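Local coordinates for protein ATP-dependent DNA helicase (Mycobacterium smegmatis, PDB 5V9X) that unwinds RNA:DNA hybrids as an ATP-dependent 3'-to-5' helicase that tracks along single-stranded DNA, at residues A35-W40 against T122-V127; V260-P265 against L428-R433. All coordinates share one frame; numbering follows the deposited sequence.

Contact 1 of 2, residues A35-W40 against T122-V127; sequences ALTREW and TGITRV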
ATOM      1  N   ALA A  35     -39.000 -13.139   3.714  1.00 56.39           N
ATOM      2  CA  ALA A  35     -39.781 -12.763   2.541  1.00 57.66           C
ATOM      3  C   ALA A  35     -39.559 -11.300   2.170  1.00 60.37           C
ATOM      4  O   ALA A  35     -39.525 -10.955   0.983  1.00 62.42           O
ATOM      5  CB  ALA A  35     -41.264 -13.039   2.783  1.00 54.89           C
ATOM      6  N   LEU A  36     -39.391 -10.430   3.168  1.00 58.78           N
ATOM      7  CA  LEU A  36     -39.239  -9.003   2.893  1.00 59.90           C
ATOM      8  C   LEU A  36     -37.930  -8.710   2.170  1.00 62.68           C
ATOM      9  O   LEU A  36     -37.920  -8.039   1.132  1.00 68.63           O
ATOM     10  CB  LEU A  36     -39.322  -8.203   4.193  1.00 59.42           C
ATOM     11  CG  LEU A  36     -40.621  -8.285   4.994  1.00 58.22           C
ATOM     12  CD1 LEU A  36     -40.560  -7.321   6.166  1.00 54.39           C
ATOM     13  CD2 LEU A  36     -41.832  -8.003   4.115  1.00 59.61           C
ATOM     14  N   THR A  37     -36.807  -9.194   2.710  1.00 60.20           N
ATOM     15  CA  THR A  37     -35.523  -8.947   2.061  1.00 53.23           C
ATOM     16  C   THR A  37     -35.456  -9.615   0.695  1.00 52.96           C
ATOM     17  O   THR A  37     -34.852  -9.068  -0.235  1.00 53.18           O
ATOM     18  CB  THR A  37     -34.377  -9.432   2.953  1.00 44.63           C
ATOM     19  OG1 THR A  37     -34.455  -8.777   4.224  1.00 43.64           O
ATOM     20  CG2 THR A  37     -33.035  -9.112   2.322  1.00 40.50           C
ATOM     21  N   ARG A  38     -36.084 -10.783   0.547  1.00 54.48           N
ATOM     22  CA  ARG A  38     -36.139 -11.429  -0.759  1.00 56.46           C
ATOM     23  C   ARG A  38     -36.914 -10.579  -1.757  1.00 60.19           C
ATOM     24  O   ARG A  38     -36.479 -10.403  -2.901  1.00 61.06           O
ATOM     25  CB  ARG A  38     -36.772 -12.817  -0.630  1.00 61.20           C
ATOM     26  CG  ARG A  38     -36.736 -13.636  -1.909  1.00 64.86           C
ATOM     27  CD  ARG A  38     -37.632 -14.867  -1.827  1.00 69.43           C
ATOM     28  NE  ARG A  38     -37.337 -15.704  -0.666  1.00 69.75           N
ATOM     29  CZ  ARG A  38     -38.170 -15.891   0.353  1.00 72.42           C
ATOM     30  NH1 ARG A  38     -39.361 -15.309   0.353  1.00 75.33           N
ATOM     31  NH2 ARG A  38     -37.820 -16.671   1.368  1.00 73.66           N
ATOM     32  N   GLU A  39     -38.059 -10.030  -1.337  1.00 62.36           N
ATOM     33  CA  GLU A  39     -38.864  -9.231  -2.254  1.00 59.14           C
ATOM     34  C   GLU A  39     -38.149  -7.945  -2.642  1.00 57.01           C
ATOM     35  O   GLU A  39     -38.239  -7.509  -3.795  1.00 60.73           O
ATOM     36  CB  GLU A  39     -40.231  -8.915  -1.646  1.00 59.14           C
ATOM     37  CG  GLU A  39     -41.117  -8.081  -2.573  1.00 62.75           C
ATOM     38  CD  GLU A  39     -42.584  -8.116  -2.194  1.00 71.27           C
ATOM     39  OE1 GLU A  39     -42.998  -7.312  -1.332  1.00 72.42           O
ATOM     40  OE2 GLU A  39     -43.324  -8.950  -2.760  1.00 75.27           O
ATOM     41  N   TRP A  40     -37.435  -7.322  -1.702  1.00 53.45           N
ATOM     42  CA  TRP A  40     -36.727  -6.092  -2.040  1.00 53.69           C
ATOM     43  C   TRP A  40     -35.633  -6.350  -3.067  1.00 54.88           C
ATOM     44  O   TRP A  40     -35.571  -5.676  -4.104  1.00 54.51           O
ATOM     45  CB  TRP A  40     -36.120  -5.437  -0.802  1.00 52.22           C
ATOM     46  CG  TRP A  40     -35.112  -4.420  -1.232  1.00 54.27           C
ATOM     47  CD1 TRP A  40     -35.371  -3.184  -1.744  1.00 49.88           C
ATOM     48  CD2 TRP A  40     -33.687  -4.576  -1.259  1.00 55.95           C
ATOM     49  NE1 TRP A  40     -34.196  -2.546  -2.061  1.00 51.10           N
ATOM     50  CE2 TRP A  40     -33.148  -3.381  -1.776  1.00 53.18           C
ATOM     51  CE3 TRP A  40     -32.815  -5.604  -0.888  1.00 54.92           C
ATOM     52  CZ2 TRP A  40     -31.777  -3.186  -1.930  1.00 49.41           C
ATOM     53  CZ3 TRP A  40     -31.454  -5.408  -1.039  1.00 50.57           C
ATOM     54  CH2 TRP A  40     -30.948  -4.208  -1.553  1.00 47.08           C
ATOM     55  N   THR A 122     -33.702   1.345   3.171  1.00 45.72           N
ATOM     56  CA  THR A 122     -34.910   2.004   2.679  1.00 49.93           C
ATOM     57  C   THR A 122     -35.828   1.028   1.947  1.00 47.16           C
ATOM     58  O   THR A 122     -37.057   1.148   2.033  1.00 45.49           O
ATOM     59  CB  THR A 122     -34.529   3.174   1.764  1.00 57.00           C
ATOM     60  OG1 THR A 122     -34.077   4.275   2.560  1.00 55.32           O
ATOM     61  CG2 THR A 122     -35.704   3.618   0.892  1.00 63.14           C
ATOM     62  N   GLY A 123     -35.252   0.051   1.239  1.00 47.54           N
ATOM     63  CA  GLY A 123     -36.063  -0.903   0.499  1.00 49.65           C
ATOM     64  C   GLY A 123     -36.773  -1.902   1.393  1.00 53.93           C
ATOM     65  O   GLY A 123     -37.936  -2.240   1.152  1.00 57.11           O
ATOM     66  N   ILE A 124     -36.079  -2.399   2.422  1.00 48.55           N
ATOM     67  CA  ILE A 124     -36.718  -3.283   3.394  1.00 48.46           C
ATOM     68  C   ILE A 124     -37.928  -2.595   4.005  1.00 51.47           C
ATOM     69  O   ILE A 124     -38.997  -3.198   4.161  1.00 52.27           O
ATOM     70  CB  ILE A 124     -35.713  -3.714   4.479  1.00 51.77           C
ATOM     71  CG1 ILE A 124     -34.472  -4.364   3.860  1.00 48.81           C
ATOM     72  CG2 ILE A 124     -36.374  -4.662   5.471  1.00 58.44           C
ATOM     73  CD1 ILE A 124     -34.755  -5.631   3.119  1.00 50.65           C
ATOM     74  N   THR A 125     -37.781  -1.310   4.338  1.00 52.83           N
ATOM     75  CA  THR A 125     -38.877  -0.546   4.922  1.00 52.33           C
ATOM     76  C   THR A 125     -40.048  -0.434   3.954  1.00 46.72           C
ATOM     77  O   THR A 125     -41.207  -0.631   4.336  1.00 45.94           O
ATOM     78  CB  THR A 125     -38.378   0.843   5.321  1.00 56.71           C
ATOM     79  OG1 THR A 125     -37.314   0.715   6.272  1.00 57.00           O
ATOM     80  CG2 THR A 125     -39.507   1.675   5.920  1.00 42.18           C
ATOM     81  N   ARG A 126     -39.760  -0.101   2.693  1.00 49.22           N
ATOM     82  CA  ARG A 126     -40.815   0.013   1.693  1.00 52.36           C
ATOM     83  C   ARG A 126     -41.558  -1.306   1.527  1.00 61.42           C
ATOM     84  O   ARG A 126     -42.792  -1.328   1.435  1.00 68.87           O
ATOM     85  CB  ARG A 126     -40.216   0.474   0.362  1.00 50.39           C
ATOM     86  CG  ARG A 126     -41.230   0.919  -0.680  1.00 54.18           C
ATOM     87  CD  ARG A 126     -41.512  -0.179  -1.689  1.00 59.52           C
ATOM     88  NE  ARG A 126     -40.294  -0.623  -2.358  1.00 57.13           N
ATOM     89  CZ  ARG A 126     -40.212  -1.712  -3.114  1.00 60.95           C
ATOM     90  NH1 ARG A 126     -41.282  -2.475  -3.297  1.00 65.63           N
ATOM     91  NH2 ARG A 126     -39.061  -2.042  -3.683  1.00 60.77           N
ATOM     92  N   VAL A 127     -40.824  -2.422   1.506  1.00 59.67           N
ATOM     93  CA  VAL A 127     -41.454  -3.727   1.338  1.00 60.44           C
ATOM     94  C   VAL A 127     -42.208  -4.130   2.601  1.00 60.51           C
ATOM     95  O   VAL A 127     -43.330  -4.649   2.530  1.00 56.06           O
ATOM     96  CB  VAL A 127     -40.396  -4.774   0.943  1.00 55.22           C
ATOM     97  CG1 VAL A 127     -40.999  -6.166   0.931  1.00 56.88           C
ATOM     98  CG2 VAL A 127     -39.805  -4.434  -0.418  1.00 51.40           C
TER

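Contact 2 of 2, residues V260-P265 against L428-R433; sequences VQVPVP and LFPKHR. With nucleotides of chain B.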
ATOM      1  N   VAL A 260      -2.546   3.324 -23.091  1.00 51.29           N
ATOM      2  CA  VAL A 260      -1.330   4.031 -22.700  1.00 51.55           C
ATOM      3  C   VAL A 260      -1.100   5.126 -23.730  1.00 53.75           C
ATOM      4  O   VAL A 260      -0.705   4.845 -24.869  1.00 56.73           O
ATOM      5  CB  VAL A 260      -0.115   3.097 -22.609  1.00 50.39           C
ATOM      6  CG1 VAL A 260       1.139   3.891 -22.287  1.00 46.99           C
ATOM      7  CG2 VAL A 260      -0.346   2.027 -21.559  1.00 41.32           C
ATOM      8  N   GLN A 261      -1.341   6.373 -23.336  1.00 52.55           N
ATOM      9  CA  GLN A 261      -1.285   7.512 -24.242  1.00 55.45           C
ATOM     10  C   GLN A 261      -0.034   8.338 -23.970  1.00 54.97           C
ATOM     11  O   GLN A 261       0.253   8.683 -22.817  1.00 51.10           O
ATOM     12  CB  GLN A 261      -2.543   8.375 -24.103  1.00 62.10           C
ATOM     13  CG  GLN A 261      -3.830   7.625 -24.434  1.00 74.54           C
ATOM     14  CD  GLN A 261      -5.073   8.496 -24.351  1.00 77.81           C
ATOM     15  OE1 GLN A 261      -4.985   9.712 -24.179  1.00 85.01           O
ATOM     16  NE2 GLN A 261      -6.241   7.873 -24.475  1.00 67.80           N
ATOM     17  N   VAL A 262       0.706   8.644 -25.034  1.00 50.60           N
ATOM     18  CA  VAL A 262       1.874   9.519 -24.977  1.00 53.13           C
ATOM     19  C   VAL A 262       1.639  10.684 -25.932  1.00 62.50           C
ATOM     20  O   VAL A 262       1.661  10.498 -27.157  1.00 68.04           O
ATOM     21  CB  VAL A 262       3.165   8.760 -25.326  1.00 47.37           C
ATOM     22  CG1 VAL A 262       4.318   9.733 -25.507  1.00 48.30           C
ATOM     23  CG2 VAL A 262       3.489   7.745 -24.244  1.00 45.98           C
ATOM     24  N   PRO A 263       1.408  11.899 -25.423  1.00 63.89           N
ATOM     25  CA  PRO A 263       0.981  12.996 -26.307  1.00 65.72           C
ATOM     26  C   PRO A 263       2.078  13.547 -27.208  1.00 70.50           C
ATOM     27  O   PRO A 263       1.753  14.218 -28.195  1.00 69.74           O
ATOM     28  CB  PRO A 263       0.487  14.071 -25.324  1.00 61.35           C
ATOM     29  CG  PRO A 263       0.315  13.362 -24.006  1.00 61.47           C
ATOM     30  CD  PRO A 263       1.339  12.275 -24.003  1.00 62.70           C
ATOM     31  N   VAL A 264       3.351  13.295 -26.913  1.00 72.29           N
ATOM     32  CA  VAL A 264       4.442  13.909 -27.669  1.00 71.26           C
ATOM     33  C   VAL A 264       5.055  12.890 -28.626  1.00 72.32           C
ATOM     34  O   VAL A 264       5.040  11.684 -28.340  1.00 70.14           O
ATOM     35  CB  VAL A 264       5.507  14.496 -26.727  1.00 68.48           C
ATOM     36  CG1 VAL A 264       4.903  15.581 -25.854  1.00 65.25           C
ATOM     37  CG2 VAL A 264       6.113  13.410 -25.866  1.00 71.94           C
ATOM     38  N   PRO A 265       5.601  13.326 -29.771  1.00 78.65           N
ATOM     39  CA  PRO A 265       6.167  12.369 -30.733  1.00 82.40           C
ATOM     40  C   PRO A 265       7.522  11.820 -30.316  1.00 80.10           C
ATOM     41  O   PRO A 265       7.897  10.711 -30.713  1.00 80.49           O
ATOM     42  CB  PRO A 265       6.275  13.195 -32.021  1.00 81.24           C
ATOM     43  CG  PRO A 265       6.440  14.595 -31.542  1.00 80.19           C
ATOM     44  CD  PRO A 265       5.603  14.702 -30.296  1.00 78.69           C
ATOM     45  N   LEU A 428      -3.531   5.423 -19.039  1.00 51.49           N
ATOM     46  CA  LEU A 428      -2.290   5.642 -18.308  1.00 45.37           C
ATOM     47  C   LEU A 428      -1.409   6.610 -19.085  1.00 45.44           C
ATOM     48  O   LEU A 428      -1.204   6.437 -20.291  1.00 44.71           O
ATOM     49  CB  LEU A 428      -1.544   4.325 -18.073  1.00 44.70           C
ATOM     50  CG  LEU A 428      -1.830   3.536 -16.790  1.00 44.35           C
ATOM     51  CD1 LEU A 428      -3.219   2.916 -16.807  1.00 47.16           C
ATOM     52  CD2 LEU A 428      -0.765   2.471 -16.577  1.00 40.22           C
ATOM     53  N   PHE A 429      -0.890   7.624 -18.394  1.00 47.47           N
ATOM     54  CA  PHE A 429       0.021   8.593 -18.994  1.00 45.31           C
ATOM     55  C   PHE A 429       1.419   8.403 -18.425  1.00 46.99           C
ATOM     56  O   PHE A 429       1.650   8.726 -17.250  1.00 49.71           O
ATOM     57  CB  PHE A 429      -0.457  10.024 -18.740  1.00 42.75           C
ATOM     58  CG  PHE A 429      -1.615  10.447 -19.597  1.00 44.01           C
ATOM     59  CD1 PHE A 429      -2.916  10.215 -19.188  1.00 39.60           C
ATOM     60  CD2 PHE A 429      -1.402  11.093 -20.804  1.00 46.00           C
ATOM     61  CE1 PHE A 429      -3.985  10.613 -19.971  1.00 44.14           C
ATOM     62  CE2 PHE A 429      -2.467  11.492 -21.591  1.00 44.60           C
ATOM     63  CZ  PHE A 429      -3.760  11.251 -21.174  1.00 42.94           C
ATOM     64  N   PRO A 430       2.371   7.881 -19.194  1.00 47.19           N
ATOM     65  CA  PRO A 430       3.759   7.856 -18.723  1.00 43.72           C
ATOM     66  C   PRO A 430       4.304   9.266 -18.546  1.00 44.05           C
ATOM     67  O   PRO A 430       3.974  10.182 -19.302  1.00 45.70           O
ATOM     68  CB  PRO A 430       4.500   7.108 -19.837  1.00 41.84           C
ATOM     69  CG  PRO A 430       3.445   6.314 -20.530  1.00 43.00           C
ATOM     70  CD  PRO A 430       2.202   7.144 -20.458  1.00 50.20           C
ATOM     71  N   LYS A 431       5.147   9.430 -17.527  1.00 45.31           N
ATOM     72  CA  LYS A 431       5.805  10.706 -17.277  1.00 47.21           C
ATOM     73  C   LYS A 431       7.086  10.875 -18.081  1.00 49.70           C
ATOM     74  O   LYS A 431       7.418  12.000 -18.474  1.00 53.22           O
ATOM     75  CB  LYS A 431       6.126  10.858 -15.785  1.00 52.59           C
ATOM     76  CG  LYS A 431       4.908  11.098 -14.906  1.00 59.10           C
ATOM     77  CD  LYS A 431       5.263  11.072 -13.423  1.00 61.53           C
ATOM     78  CE  LYS A 431       6.227  12.181 -13.045  1.00 65.42           C
ATOM     79  NZ  LYS A 431       6.510  12.203 -11.581  1.00 65.40           N
ATOM     80  N   HIS A 432       7.810   9.788 -18.336  1.00 52.13           N
ATOM     81  CA  HIS A 432       9.071   9.850 -19.066  1.00 54.41           C
ATOM     82  C   HIS A 432       9.282   8.527 -19.794  1.00 61.17           C
ATOM     83  O   HIS A 432       8.410   7.653 -19.797  1.00 67.65           O
ATOM     84  CB  HIS A 432      10.227  10.187 -18.118  1.00 49.10           C
ATOM     85  CG  HIS A 432      10.324   9.274 -16.937  1.00 49.35           C
ATOM     86  ND1 HIS A 432       9.523   9.410 -15.824  1.00 50.66           N
ATOM     87  CD2 HIS A 432      11.132   8.215 -16.692  1.00 51.98           C
ATOM     88  CE1 HIS A 432       9.829   8.473 -14.945  1.00 48.99           C
ATOM     89  NE2 HIS A 432      10.804   7.735 -15.447  1.00 49.41           N
ATOM     90  N   ARG A 433      10.461   8.379 -20.402  1.00 58.41           N
ATOM     91  CA  ARG A 433      10.705   7.271 -21.320  1.00 56.41           C
ATOM     92  C   ARG A 433      10.586   5.919 -20.621  1.00 54.70           C
ATOM     93  O   ARG A 433       9.784   5.070 -21.023  1.00 52.11           O
ATOM     94  CB  ARG A 433      12.079   7.433 -21.973  1.00 59.72           C
ATOM     95  CG  ARG A 433      12.181   8.659 -22.871  1.00 61.94           C
ATOM     96  CD  ARG A 433      12.532   8.274 -24.298  1.00 68.32           C
ATOM     97  NE  ARG A 433      13.969   8.341 -24.553  1.00 72.66           N
ATOM     98  CZ  ARG A 433      14.549   7.916 -25.671  1.00 78.07           C
ATOM     99  NH1 ARG A 433      13.816   7.382 -26.639  1.00 79.55           N
ATOM    100  NH2 ARG A 433      15.863   8.020 -25.822  1.00 80.29           N
TER
ATOM    101  P    DC B   3       9.919  16.804 -17.411  1.00106.68           P
ATOM    102  OP1  DC B   3       8.777  16.798 -18.351  1.00102.70           O
ATOM    103  OP2  DC B   3      10.224  18.023 -16.630  1.00107.07           O
ATOM    104  O5'  DC B   3       9.719  15.579 -16.398  1.00 94.28           O
ATOM    105  C5'  DC B   3       8.418  15.312 -15.870  1.00 85.21           C
ATOM    106  C4'  DC B   3       8.475  14.401 -14.651  1.00 81.83           C
ATOM    107  O4'  DC B   3       9.160  13.164 -14.984  1.00 85.04           O
ATOM    108  C3'  DC B   3       9.196  14.975 -13.427  1.00 84.37           C
ATOM    109  O3'  DC B   3       8.469  14.650 -12.243  1.00 86.79           O
ATOM    110  C2'  DC B   3      10.544  14.255 -13.462  1.00 86.74           C
ATOM    111  C1'  DC B   3      10.134  12.896 -14.003  1.00 85.33           C
ATOM    112  N1   DC B   3      11.249  12.138 -14.638  1.00 81.27           N
ATOM    113  C2   DC B   3      11.805  11.035 -13.978  1.00 87.87           C
ATOM    114  O2   DC B   3      11.363  10.708 -12.869  1.00 79.29           O
ATOM    115  N3   DC B   3      12.816  10.354 -14.573  1.00 87.58           N
ATOM    116  C4   DC B   3      13.265  10.737 -15.770  1.00 91.26           C
ATOM    117  N4   DC B   3      14.263  10.036 -16.316  1.00105.65           N
ATOM    118  C5   DC B   3      12.710  11.858 -16.456  1.00 89.94           C
ATOM    119  C6   DC B   3      11.714  12.519 -15.862  1.00 84.97           C
ATOM    120  P    DC B   4       7.625  15.777 -11.465  1.00 81.22           P
ATOM    121  OP1  DC B   4       6.669  15.079 -10.576  1.00 69.66           O
ATOM    122  OP2  DC B   4       7.124  16.736 -12.473  1.00 80.67           O
ATOM    123  O5'  DC B   4       8.713  16.515 -10.548  1.00 88.56           O
ATOM    124  C5'  DC B   4       9.309  15.830  -9.447  1.00 91.48           C
ATOM    125  C4'  DC B   4      10.741  16.297  -9.230  1.00 98.47           C
ATOM    126  O4'  DC B   4      11.418  16.340 -10.497  1.00101.79           O
ATOM    127  C3'  DC B   4      10.882  17.702  -8.647  1.00104.77           C
ATOM    128  O3'  DC B   4      11.137  17.627  -7.245  1.00111.43           O
ATOM    129  C2'  DC B   4      12.076  18.321  -9.402  1.00107.35           C
ATOM    130  C1'  DC B   4      12.490  17.240 -10.405  1.00106.68           C
ATOM    131  N1   DC B   4      12.773  17.773 -11.772  1.00106.03           N
ATOM    132  C2   DC B   4      14.079  18.139 -12.121  1.00108.36           C
ATOM    133  O2   DC B   4      14.984  18.015 -11.287  1.00110.25           O
ATOM    134  N3   DC B   4      14.315  18.620 -13.368  1.00105.04           N
ATOM    135  C4   DC B   4      13.311  18.737 -14.240  1.00 98.79           C
ATOM    136  N4   DC B   4      13.592  19.216 -15.456  1.00 98.20           N
ATOM    137  C5   DC B   4      11.975  18.368 -13.903  1.00 98.95           C
ATOM    138  C6   DC B   4      11.754  17.896 -12.671  1.00100.30           C
TER

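Contact 1 of 2, residues A35-W40 against T122-V127
Glu39 OE1 rests against Val127 CG1 across the contact and takes a hydrogen bond from His131 NE2, with a long, weak ion pair to Arg130 NE besides. No hydrogen bond joins the two segments directly. Val127 carries much of the contact from helix 118-130. Val127 CG1, anti to the backbone N (chi1 173°), lies 3.6 Å from Leu36 O and also meets the Glu39 side chain. Val127 CG2, the branch beside the backbone N, lies 3.8 Å from Trp40 CB. Leu36 runs alongside Val127 in the opposite sense, and Leu36 CD2 touches Val127 CG1 at 3.8 Å. The helices cross steeply, their N-to-C directions 112° apart and their short axes 8.7 Å at closest approach. Helix 118-130 belongs to the DEAD/DEAH-box helicase region, and the contact packs the N-terminal helix 35-44 onto it. The indole of Trp40 sits against the bare CA of Gly123, CD1 and NE1 nearest. Ile124 reaches Thr37 with CD1 alone; Ile124 CD1 lies 3.8 Å from Thr37 CB and also approaches Trp40 CB. Thr37 OG1 is hydrogen-bonded to Asp85 OD1 on helix 75-88, and Leu81 of that helix touches both Thr37 and Trp40. Val127 CG2 lies over one face of the Arg126 guanidinium, toward its rim, while Arg126 NH2 is hydrogen-bonded to Thr43 OG1.

Contact 2 of 2, residues V260-P265 against L428-R433
Strands 256-262 and 424-429 run parallel here, with Val260 bridged to Leu428 at a CA-CA distance of 4.8 Å. They are neighbours in the parallel sheet of the second RecA-like domain, a fold shared with other superfamily 2 helicases; strand 657-659 flanks 256-262 on its other side. Gln261 N donates to Leu428 O over 3.0 Å, with an angle of 154° at the hydrogen. Val260 CA makes a CH···O contact to the same oxygen. Beyond Leu428 and Phe429 the second strand gives way to loop. Pro430 CG packs against Val260 CG1 at 3.8 Å and also meets Val262 CG2; Val262 and Pro430 cross at about a right angle. Leu436 of helix 433-448 touches both Val260 and Pro430. Phe429 lies beside Gln261, whose extended chain carries OE1 to 3.6 Å from Phe429 CZ; the amide and ring planes are 70° apart. Pro263 CG reaches the edge of the same ring, near its plane. Leu286 of helix 276-288 packs on both Gln261 and Phe429. The loop after the strand turns to the DNA. Lys431 bends at chi3 (63°), and its NZ donates to DC4 OP1 of chain B over 3.1 Å, with a weak second bond to DC3 O3' of chain B. Glu401 makes a long, weak ion pair with the same NZ. The DC3 base of chain B lies over one face of the His432 ring, with N3 of that base 3.3 Å above the centre of the imidazole.

Contact 1 and contact 2 are separate pieces of packing, their centres 50 Å apart and their nearest atoms about 32 Å apart. They follow one another along the chain. Contact 1 joins helices at the first RecA-like domain; contact 2 joins strands of the second. Each lies near a different ligand. In contact 1 the Trp40 side chain is about 8 Å from the bound ATP analogue, while the nearest atom of the contact is about 26 Å from the DNA. In contact 2 the loop following Phe429 touches the DNA directly. The nucleotide pocket draws residues from between 41 and 420, so it involves both domains.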